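Local coordinates for protein 4-amino-4-deoxy-L-arabinose transferase or related glycosyltransferases of PMT family (Cupriavidus metallidurans, PDB 5EZM) that probably transfers 4-amino-4-deoxy-L-arabinose from a polyprenyl-phosphate carrier to lipid A, as a membrane-embedded glycosyltransferase of the GT-C fold, at residues A[68-73]-A[98-103]; A[325-330]-A[353-358]; A[475-480]-A[537-542]. All blocks are in the same frame, centred on the assembly; numbering follows the deposited sequence.

How the contacts relate
The three contacts follow one another along the chain. Contact 1 joins helix 58-72 to helix 91-103, between the first two predicted transmembrane helices. Contact 2 joins helices 323-339 and 352-365, both largely within predicted transmembrane spans, and lies on the opposite side of the chain's centre. Its centre is about 35 Å from that of contact 1. Contact 3 belongs to the C-terminal domain, where the loop after helix 470-474 meets strand 539-542 of a mixed sheet. Contacts 1 and 3 are about 24 Å apart between centres, and contacts 2 and 3 about 50 Å. Contacts 1 and 2 both meet bound lipid, MPG and decaprenyl phosphate respectively, while contact 3 lies in the C-terminal domain.

Contact 1 of 3, residues A[68-73]-A[98-103]; sequences EMFASG and VGYELF. With MPG ([(Z)-octadec-9-enyl] (2R)-2,3-bis(oxidanyl)propanoate), chain B; MPG ([(Z)-octadec-9-enyl] (2R)-2,3-bis(oxidanyl)propanoate), chain H.
Phe70 and Tyr100 join the last turn of helix 58-72 to helix 91-103 in this GT-C enzyme. Both helices lie between the first two predicted transmembrane spans. This is consistent with the juxtamembrane helices of the first extracytoplasmic loop in the family. The tight part is the face of the Phe70 ring. Tyr100 CB sits 3.9 Å from the ring centroid of Phe70, almost on the normal, as a CH-pi contact. The Phe70 ring reaches this place because CG is anti to the backbone N (chi1 173°). In return Phe70 CB lies near the edge of the Tyr100 ring, 4.0 Å from Tyr100 CD2. The two rings are oblique to each other, with planes 56° apart. The buried Tyr100 ring runs on to its hydroxyl, which hydrogen-bonds Ala63 O, about two turns before Phe70 on helix 58-72. A second link between the helices is thereby made.

The other side is looser and faces lipid. Glu101 starts beside the contact, and its bend at chi2 brings OE1 to the edge of the Phe70 ring, 3.4 Å from Phe70 CE1. The carboxylate plane stands 61° from the ring. An MPG chain runs past both residues, with its C7 3.5 Å from Glu101 OE1. Val98 lies between this lipid and a second one, CG2 meeting the first and CG1 the other. Gly73 follows the last residue of helix 58-72 with a positive phi that suits glycine. Just before it, Ser72 N and Ser72 OG hydrogen-bond Glu68 O from opposite faces of the carbonyl plane.

Contact 2 of 3, residues A[325-330]-A[353-358]; sequences LMAGIW and IPALGI. With DSL (mono-trans, octa-cis decaprenyl-phosphate), chain C.
Trp330 packs on Ala355 where helix 323-339 passes helix 352-365. Trp330 CB lies 4.1 Å from Ala355 CB. Trp330 CG is 4.0 Å from Ala355 CB. With CG anti to the backbone N (chi1 -177°), the pyrrole side of the indole turns to Ala355. There Trp330 CD1 is 3.5 Å from Ala355 CB, in an oblique approach. NE1 comes next, and it hydrogen-bonds Pro351 O just before helix 352-365. This satisfies the buried indole N-H and fixes the rotation of the ring. The benzo side meets the isoprenoid chain of the decaprenyl phosphate. Trp330 CE3 is 3.7 Å from DSL C21, which lies in the ring plane at the edge. Next round the ring, Trp330 CZ3 is 3.5 Å from DSL C23.

One turn before Trp330, Ala327 faces the same Ala355, and these small residues let the helices come close. Ala327 and Ala355 have CA atoms 4.8 Å apart, and Ala355 CB also meets Ala327 O. Met326 SD adds a second touch on DSL C21. Helix 160-178 covers this pair of helices through Met168 on Trp330 and Leu172 on Ala355, while helix 209-224 flanks Met326 through Tyr221.

Contact 3 of 3, residues A[475-480]-A[537-542]; sequences QKLTPE and PAMAVM
Met539 is held by backbone hydrogen bonds with Pro482 and Tyr484, while its side chain reaches Leu477 and Lys476. The backbone bonds tie strand 539-542 to strand 483-486 and its lead-in. The contact with 475-480 is made by the side chain alone. Met539 CG is anti to the carbonyl carbon (chi1 -68°), and the chain beyond it is extended, with both later torsions near 180°. This stretches the thioether out from the strand to the loop.

Its sulfur and its methyl have different partners. Met539 SD lies 3.9 Å from Leu477 CB. Leu477 CD1 is close to the same sulfur, at 4.0 Å from Met539 SD. The Leu477 and Met539 side chains meet at a slant, with the sulfur beside the root and one branch of the leucine. The methyl goes further. Met539 CE is 3.7 Å from Lys476 CB and also 3.7 Å from Leu477 N. It thus rests on the backbone between the two loop residues.

Lys476 gives only the root of its side chain to this contact. Bends at chi2 and chi4 go with an amine that leads away from the strand. The lysine also touches Leu574 near the C-terminus. Leu483 of strand 483-486 and Met481 just before it pack on Met539 as well. With an alanine in place of Met539, the thioether is gone, and Leu477 CB and Lys476 CB would probably lose this apolar neighbour, leaving a gap beneath the loop.

Strand 539-542 lies between parallel strand 483-486 and antiparallel strand 566-569, and helix 525-534 touches its Ala540. The contact is a loop packed on the central strand of the five-stranded mixed sheet in the Aminoarabinose transferase C-terminal domain.

Contact 1 of 3, residues A[68-73]-A[98-103]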
loop_
_atom_site.group_PDB
_atom_site.type_symbol
_atom_site.label_atom_id
_atom_site.label_comp_id
_atom_site.label_asym_id
_atom_site.label_seq_id
_atom_site.Cartn_x
_atom_site.Cartn_y
_atom_site.Cartn_z
ATOM N N GLU A 68 10.854 -14.488 5.297
ATOM C CA GLU A 68 10.912 -15.945 5.323
ATOM C C GLU A 68 11.232 -16.508 3.948
ATOM O O GLU A 68 12.000 -17.470 3.829
ATOM C CB GLU A 68 9.595 -16.513 5.851
ATOM C CG GLU A 68 9.387 -16.264 7.336
ATOM C CD GLU A 68 8.035 -16.731 7.826
ATOM O OE1 GLU A 68 7.585 -17.821 7.407
ATOM O OE2 GLU A 68 7.417 -16.001 8.628
ATOM N N MET A 69 10.651 -15.923 2.898
ATOM C CA MET A 69 11.012 -16.328 1.545
ATOM C C MET A 69 12.496 -16.094 1.292
ATOM O O MET A 69 13.182 -16.947 0.715
ATOM C CB MET A 69 10.157 -15.564 0.534
ATOM C CG MET A 69 10.371 -15.963 -0.911
ATOM S SD MET A 69 9.260 -15.073 -2.019
ATOM C CE MET A 69 7.655 -15.619 -1.448
ATOM N N PHE A 70 13.008 -14.951 1.755
ATOM C CA PHE A 70 14.418 -14.612 1.596
ATOM C C PHE A 70 15.317 -15.615 2.309
ATOM O O PHE A 70 16.365 -16.007 1.782
ATOM C CB PHE A 70 14.642 -13.196 2.127
ATOM C CG PHE A 70 16.078 -12.765 2.182
ATOM C CD1 PHE A 70 16.871 -12.783 1.048
ATOM C CD2 PHE A 70 16.619 -12.288 3.363
ATOM C CE1 PHE A 70 18.189 -12.361 1.099
ATOM C CE2 PHE A 70 17.931 -11.864 3.420
ATOM C CZ PHE A 70 18.718 -11.901 2.286
ATOM N N ALA A 71 14.921 -16.049 3.505
ATOM C CA ALA A 71 15.732 -16.977 4.278
ATOM C C ALA A 71 15.603 -18.413 3.798
ATOM O O ALA A 71 16.501 -19.219 4.062
ATOM C CB ALA A 71 15.356 -16.901 5.758
ATOM N N SER A 72 14.517 -18.755 3.107
ATOM C CA SER A 72 14.301 -20.128 2.668
ATOM C C SER A 72 14.669 -20.362 1.213
ATOM O O SER A 72 15.082 -21.471 0.864
ATOM C CB SER A 72 12.838 -20.531 2.872
ATOM O OG SER A 72 11.995 -19.863 1.951
ATOM N N GLY A 73 14.533 -19.351 0.357
ATOM C CA GLY A 73 14.750 -19.520 -1.063
ATOM C C GLY A 73 13.567 -20.073 -1.827
ATOM O O GLY A 73 13.619 -20.127 -3.063
ATOM N N VAL A 98 14.084 -9.433 -3.588
ATOM C CA VAL A 98 15.215 -8.876 -4.324
ATOM C C VAL A 98 15.792 -7.684 -3.570
ATOM O O VAL A 98 17.017 -7.543 -3.434
ATOM C CB VAL A 98 14.797 -8.500 -5.758
ATOM C CG1 VAL A 98 15.942 -7.807 -6.476
ATOM C CG2 VAL A 98 14.369 -9.738 -6.521
ATOM N N GLY A 99 14.917 -6.824 -3.040
ATOM C CA GLY A 99 15.389 -5.717 -2.223
ATOM C C GLY A 99 16.198 -6.179 -1.026
ATOM O O GLY A 99 17.233 -5.592 -0.700
ATOM N N TYR A 100 15.739 -7.243 -0.359
ATOM C CA TYR A 100 16.476 -7.794 0.776
ATOM C C TYR A 100 17.850 -8.295 0.348
ATOM O O TYR A 100 18.845 -8.091 1.055
ATOM C CB TYR A 100 15.683 -8.935 1.417
ATOM C CG TYR A 100 14.487 -8.515 2.239
ATOM C CD1 TYR A 100 14.345 -7.210 2.692
ATOM C CD2 TYR A 100 13.502 -9.436 2.577
ATOM C CE1 TYR A 100 13.250 -6.833 3.454
ATOM C CE2 TYR A 100 12.408 -9.072 3.336
ATOM C CZ TYR A 100 12.284 -7.769 3.774
ATOM O OH TYR A 100 11.188 -7.409 4.530
ATOM N N GLU A 101 17.918 -8.971 -0.802
ATOM C CA GLU A 101 19.195 -9.462 -1.303
ATOM C C GLU A 101 20.149 -8.319 -1.623
ATOM O O GLU A 101 21.363 -8.460 -1.448
ATOM C CB GLU A 101 18.971 -10.333 -2.541
ATOM C CG GLU A 101 20.249 -10.845 -3.184
ATOM C CD GLU A 101 21.018 -11.793 -2.284
ATOM O OE1 GLU A 101 20.378 -12.512 -1.488
ATOM O OE2 GLU A 101 22.263 -11.819 -2.372
ATOM N N LEU A 102 19.630 -7.179 -2.081
ATOM C CA LEU A 102 20.531 -6.076 -2.403
ATOM C C LEU A 102 20.943 -5.285 -1.164
ATOM O O LEU A 102 22.119 -4.938 -1.013
ATOM C CB LEU A 102 19.887 -5.147 -3.435
ATOM C CG LEU A 102 19.709 -5.749 -4.832
ATOM C CD1 LEU A 102 19.314 -4.681 -5.834
ATOM C CD2 LEU A 102 20.978 -6.468 -5.270
ATOM N N PHE A 103 20.000 -4.997 -0.263
ATOM C CA PHE A 103 20.242 -4.045 0.812
ATOM C C PHE A 103 19.957 -4.600 2.205
ATOM O O PHE A 103 19.903 -3.820 3.165
ATOM C CB PHE A 103 19.410 -2.779 0.587
ATOM C CG PHE A 103 19.401 -2.305 -0.837
ATOM C CD1 PHE A 103 20.533 -1.741 -1.401
ATOM C CD2 PHE A 103 18.258 -2.416 -1.610
ATOM C CE1 PHE A 103 20.527 -1.300 -2.715
ATOM C CE2 PHE A 103 18.245 -1.979 -2.927
ATOM C CZ PHE A 103 19.381 -1.420 -3.479
HETATM C C2 MPG B . 16.863 -11.982 -8.281
HETATM C C3 MPG B . 17.070 -13.251 -7.463
HETATM C C4 MPG B . 17.405 -12.938 -6.012
HETATM C C5 MPG B . 18.136 -14.093 -5.307
HETATM C C6 MPG B . 18.004 -14.017 -3.777
HETATM C C7 MPG B . 18.697 -15.198 -3.072
HETATM C C8 MPG B . 17.940 -15.644 -1.798
HETATM C C9 MPG B . 18.591 -16.875 -1.120
HETATM C C1 MPG B . 16.365 -12.267 -9.700
HETATM C C2 MPG H . 12.565 -7.060 -9.283
HETATM C C3 MPG H . 12.378 -5.686 -9.919
HETATM C C4 MPG H . 12.955 -4.540 -9.096
HETATM C C5 MPG H . 13.478 -4.963 -7.711
HETATM C C6 MPG H . 14.135 -3.802 -6.944
HETATM C C7 MPG H . 14.402 -4.148 -5.466
HETATM C C1 MPG H . 11.823 -8.167 -10.040
#

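Contact 2 of 3, residues A[325-330]-A[353-358]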
loop_
_atom_site.group_PDB
_atom_site.type_symbol
_atom_site.label_atom_id
_atom_site.label_comp_id
_atom_site.label_asym_id
_atom_site.label_seq_id
_atom_site.Cartn_x
_atom_site.Cartn_y
_atom_site.Cartn_z
ATOM N N LEU A 325 -11.574 10.238 -21.573
ATOM C CA LEU A 325 -12.746 9.414 -21.294
ATOM C C LEU A 325 -12.340 8.037 -20.783
ATOM O O LEU A 325 -13.013 7.466 -19.918
ATOM C CB LEU A 325 -13.610 9.292 -22.550
ATOM C CG LEU A 325 -14.811 8.346 -22.499
ATOM C CD1 LEU A 325 -15.826 8.800 -21.465
ATOM C CD2 LEU A 325 -15.461 8.233 -23.871
ATOM N N MET A 326 -11.236 7.490 -21.299
ATOM C CA MET A 326 -10.770 6.192 -20.822
ATOM C C MET A 326 -10.308 6.270 -19.371
ATOM O O MET A 326 -10.587 5.365 -18.575
ATOM C CB MET A 326 -9.643 5.674 -21.714
ATOM C CG MET A 326 -9.066 4.341 -21.264
ATOM S SD MET A 326 -10.221 2.977 -21.497
ATOM C CE MET A 326 -10.259 2.860 -23.284
ATOM N N ALA A 327 -9.600 7.343 -19.009
ATOM C CA ALA A 327 -9.188 7.510 -17.619
ATOM C C ALA A 327 -10.393 7.704 -16.707
ATOM O O ALA A 327 -10.440 7.150 -15.601
ATOM C CB ALA A 327 -8.225 8.691 -17.496
ATOM N N GLY A 328 -11.379 8.482 -17.157
ATOM C CA GLY A 328 -12.562 8.703 -16.344
ATOM C C GLY A 328 -13.375 7.440 -16.133
ATOM O O GLY A 328 -13.860 7.183 -15.029
ATOM N N ILE A 329 -13.538 6.636 -17.187
ATOM C CA ILE A 329 -14.231 5.361 -17.036
ATOM C C ILE A 329 -13.414 4.411 -16.170
ATOM O O ILE A 329 -13.974 3.587 -15.438
ATOM C CB ILE A 329 -14.543 4.763 -18.419
ATOM C CG1 ILE A 329 -15.548 5.650 -19.157
ATOM C CG2 ILE A 329 -15.082 3.348 -18.292
ATOM C CD1 ILE A 329 -15.912 5.153 -20.537
ATOM N N TRP A 330 -12.086 4.511 -16.228
ATOM C CA TRP A 330 -11.231 3.768 -15.309
ATOM C C TRP A 330 -11.582 4.095 -13.861
ATOM O O TRP A 330 -12.005 3.221 -13.092
ATOM C CB TRP A 330 -9.767 4.094 -15.616
ATOM C CG TRP A 330 -8.750 3.359 -14.803
ATOM C CD1 TRP A 330 -8.293 3.694 -13.563
ATOM C CD2 TRP A 330 -8.037 2.181 -15.191
ATOM N NE1 TRP A 330 -7.346 2.788 -13.148
ATOM C CE2 TRP A 330 -7.173 1.849 -14.131
ATOM C CE3 TRP A 330 -8.052 1.368 -16.327
ATOM C CZ2 TRP A 330 -6.334 0.740 -14.174
ATOM C CZ3 TRP A 330 -7.218 0.270 -16.366
ATOM C CH2 TRP A 330 -6.371 -0.034 -15.298
ATOM N N ILE A 353 -6.297 6.406 -8.558
ATOM C CA ILE A 353 -5.579 7.675 -8.423
ATOM C C ILE A 353 -4.781 8.031 -9.674
ATOM O O ILE A 353 -4.868 9.186 -10.122
ATOM C CB ILE A 353 -4.712 7.659 -7.152
ATOM C CG1 ILE A 353 -5.587 7.436 -5.917
ATOM C CG2 ILE A 353 -3.925 8.957 -7.022
ATOM C CD1 ILE A 353 -6.621 8.518 -5.695
ATOM N N PRO A 354 -3.991 7.125 -10.277
ATOM C CA PRO A 354 -3.245 7.519 -11.490
ATOM C C PRO A 354 -4.131 8.107 -12.576
ATOM O O PRO A 354 -3.810 9.166 -13.130
ATOM C CB PRO A 354 -2.586 6.207 -11.931
ATOM C CG PRO A 354 -2.462 5.419 -10.696
ATOM C CD PRO A 354 -3.677 5.737 -9.884
ATOM N N ALA A 355 -5.252 7.447 -12.884
ATOM C CA ALA A 355 -6.185 7.980 -13.870
ATOM C C ALA A 355 -6.622 9.390 -13.495
ATOM O O ALA A 355 -6.553 10.316 -14.316
ATOM C CB ALA A 355 -7.395 7.054 -14.001
ATOM N N LEU A 356 -7.059 9.573 -12.243
ATOM C CA LEU A 356 -7.377 10.908 -11.749
ATOM C C LEU A 356 -6.226 11.869 -12.008
ATOM O O LEU A 356 -6.435 12.990 -12.493
ATOM C CB LEU A 356 -7.706 10.855 -10.258
ATOM C CG LEU A 356 -8.969 10.086 -9.874
ATOM C CD1 LEU A 356 -9.149 10.091 -8.366
ATOM C CD2 LEU A 356 -10.189 10.671 -10.572
ATOM N N GLY A 357 -4.997 11.429 -11.716
ATOM C CA GLY A 357 -3.833 12.246 -12.022
ATOM C C GLY A 357 -3.848 12.757 -13.447
ATOM O O GLY A 357 -3.759 13.966 -13.691
ATOM N N ILE A 358 -4.013 11.842 -14.410
ATOM C CA ILE A 358 -4.107 12.243 -15.812
ATOM C C ILE A 358 -5.162 13.326 -15.972
ATOM O O ILE A 358 -4.895 14.402 -16.522
ATOM C CB ILE A 358 -4.415 11.026 -16.702
ATOM C CG1 ILE A 358 -3.316 9.972 -16.565
ATOM C CG2 ILE A 358 -4.582 11.454 -18.157
ATOM C CD1 ILE A 358 -3.538 8.759 -17.441
HETATM C C21 DSL C . -8.908 0.191 -19.780
HETATM C C22 DSL C . -7.731 -0.694 -20.151
HETATM C C23 DSL C . -6.320 -0.297 -19.734
HETATM C C24 DSL C . -7.940 -1.824 -20.844
HETATM C C25 DSL C . -6.747 -2.737 -21.226
HETATM C C26 DSL C . -7.149 -4.208 -20.928
HETATM C C27 DSL C . -7.008 -5.070 -22.229
HETATM C C28 DSL C . -6.021 -4.633 -23.339
HETATM C C29 DSL C . -7.746 -6.188 -22.378
HETATM C C30 DSL C . -8.731 -6.624 -21.262
HETATM C C31 DSL C . -9.913 -7.444 -21.881
HETATM C C32 DSL C . -10.073 -8.808 -21.120
HETATM C C33 DSL C . -9.152 -9.995 -21.456
HETATM C C34 DSL C . -11.034 -8.945 -20.174
#

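Contact 3 of 3, residues A[475-480]-A[537-542]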
loop_
_atom_site.group_PDB
_atom_site.type_symbol
_atom_site.label_atom_id
_atom_site.label_comp_id
_atom_site.label_asym_id
_atom_site.label_seq_id
_atom_site.Cartn_x
_atom_site.Cartn_y
_atom_site.Cartn_z
ATOM N N GLN A 475 17.846 -11.184 23.694
ATOM C CA GLN A 475 18.994 -11.532 24.524
ATOM C C GLN A 475 18.940 -12.988 24.971
ATOM O O GLN A 475 19.987 -13.635 25.106
ATOM C CB GLN A 475 19.065 -10.602 25.737
ATOM C CG GLN A 475 20.327 -10.766 26.578
ATOM C CD GLN A 475 20.287 -9.963 27.866
ATOM O OE1 GLN A 475 19.395 -9.139 28.071
ATOM N NE2 GLN A 475 21.254 -10.205 28.745
ATOM N N LYS A 476 17.738 -13.527 25.185
ATOM C CA LYS A 476 17.573 -14.896 25.646
ATOM C C LYS A 476 16.893 -15.818 24.646
ATOM O O LYS A 476 16.947 -17.039 24.829
ATOM C CB LYS A 476 16.782 -14.923 26.962
ATOM C CG LYS A 476 17.520 -14.304 28.131
ATOM C CD LYS A 476 18.823 -15.042 28.405
ATOM C CE LYS A 476 19.572 -14.430 29.578
ATOM N NZ LYS A 476 19.922 -12.999 29.335
ATOM N N LEU A 477 16.262 -15.286 23.601
ATOM C CA LEU A 477 15.575 -16.106 22.610
ATOM C C LEU A 477 16.552 -16.551 21.527
ATOM O O LEU A 477 17.286 -15.732 20.965
ATOM C CB LEU A 477 14.410 -15.338 21.988
ATOM C CG LEU A 477 13.604 -16.065 20.907
ATOM C CD1 LEU A 477 12.901 -17.284 21.487
ATOM C CD2 LEU A 477 12.600 -15.126 20.242
ATOM N N THR A 478 16.551 -17.847 21.237
ATOM C CA THR A 478 17.384 -18.458 20.215
ATOM C C THR A 478 16.531 -18.925 19.040
ATOM O O THR A 478 15.317 -19.110 19.178
ATOM C CB THR A 478 18.154 -19.649 20.799
ATOM O OG1 THR A 478 17.240 -20.717 21.077
ATOM C CG2 THR A 478 18.856 -19.248 22.084
ATOM N N PRO A 479 17.130 -19.117 17.857
ATOM C CA PRO A 479 16.324 -19.562 16.707
ATOM C C PRO A 479 15.749 -20.960 16.866
ATOM O O PRO A 479 14.679 -21.238 16.312
ATOM C CB PRO A 479 17.309 -19.483 15.531
ATOM C CG PRO A 479 18.656 -19.489 16.154
ATOM C CD PRO A 479 18.507 -18.781 17.460
ATOM N N GLU A 480 16.417 -21.851 17.602
ATOM C CA GLU A 480 15.859 -23.176 17.839
ATOM C C GLU A 480 14.789 -23.182 18.924
ATOM O O GLU A 480 14.124 -24.206 19.108
ATOM C CB GLU A 480 16.969 -24.167 18.206
ATOM C CG GLU A 480 17.779 -23.792 19.438
ATOM C CD GLU A 480 18.954 -22.883 19.118
ATOM O OE1 GLU A 480 19.063 -22.431 17.956
ATOM O OE2 GLU A 480 19.772 -22.626 20.029
ATOM N N PRO A 537 12.213 -25.685 26.918
ATOM C CA PRO A 537 12.138 -24.267 27.290
ATOM C C PRO A 537 11.809 -23.412 26.077
ATOM O O PRO A 537 12.428 -23.541 25.018
ATOM C CB PRO A 537 13.538 -23.967 27.839
ATOM C CG PRO A 537 14.410 -25.028 27.257
ATOM C CD PRO A 537 13.545 -26.248 27.192
ATOM N N ALA A 538 10.818 -22.541 26.237
ATOM C CA ALA A 538 10.364 -21.709 25.134
ATOM C C ALA A 538 9.808 -20.404 25.683
ATOM O O ALA A 538 9.696 -20.207 26.896
ATOM C CB ALA A 538 9.316 -22.435 24.286
ATOM N N MET A 539 9.472 -19.504 24.765
ATOM C CA MET A 539 8.818 -18.247 25.080
ATOM C C MET A 539 7.440 -18.231 24.436
ATOM O O MET A 539 7.102 -19.089 23.617
ATOM C CB MET A 539 9.642 -17.046 24.597
ATOM C CG MET A 539 10.947 -16.850 25.335
ATOM S SD MET A 539 11.774 -15.327 24.848
ATOM C CE MET A 539 13.270 -15.435 25.827
ATOM N N ALA A 540 6.644 -17.234 24.812
ATOM C CA ALA A 540 5.303 -17.086 24.267
ATOM C C ALA A 540 4.923 -15.615 24.256
ATOM O O ALA A 540 5.308 -14.858 25.154
ATOM C CB ALA A 540 4.278 -17.891 25.070
ATOM N N VAL A 541 4.174 -15.220 23.229
ATOM C CA VAL A 541 3.627 -13.875 23.097
ATOM C C VAL A 541 2.116 -13.977 23.226
ATOM O O VAL A 541 1.491 -14.837 22.592
ATOM C CB VAL A 541 4.017 -13.231 21.755
ATOM C CG1 VAL A 541 3.449 -11.824 21.655
ATOM C CG2 VAL A 541 5.523 -13.206 21.593
ATOM N N MET A 542 1.526 -13.110 24.045
ATOM C CA MET A 542 0.081 -13.132 24.231
ATOM C C MET A 542 -0.394 -11.724 24.548
ATOM O O MET A 542 0.404 -10.814 24.764
ATOM C CB MET A 542 -0.320 -14.108 25.340
ATOM C CG MET A 542 0.209 -13.727 26.711
ATOM S SD MET A 542 0.212 -15.119 27.855
ATOM C CE MET A 542 1.394 -16.202 27.058
#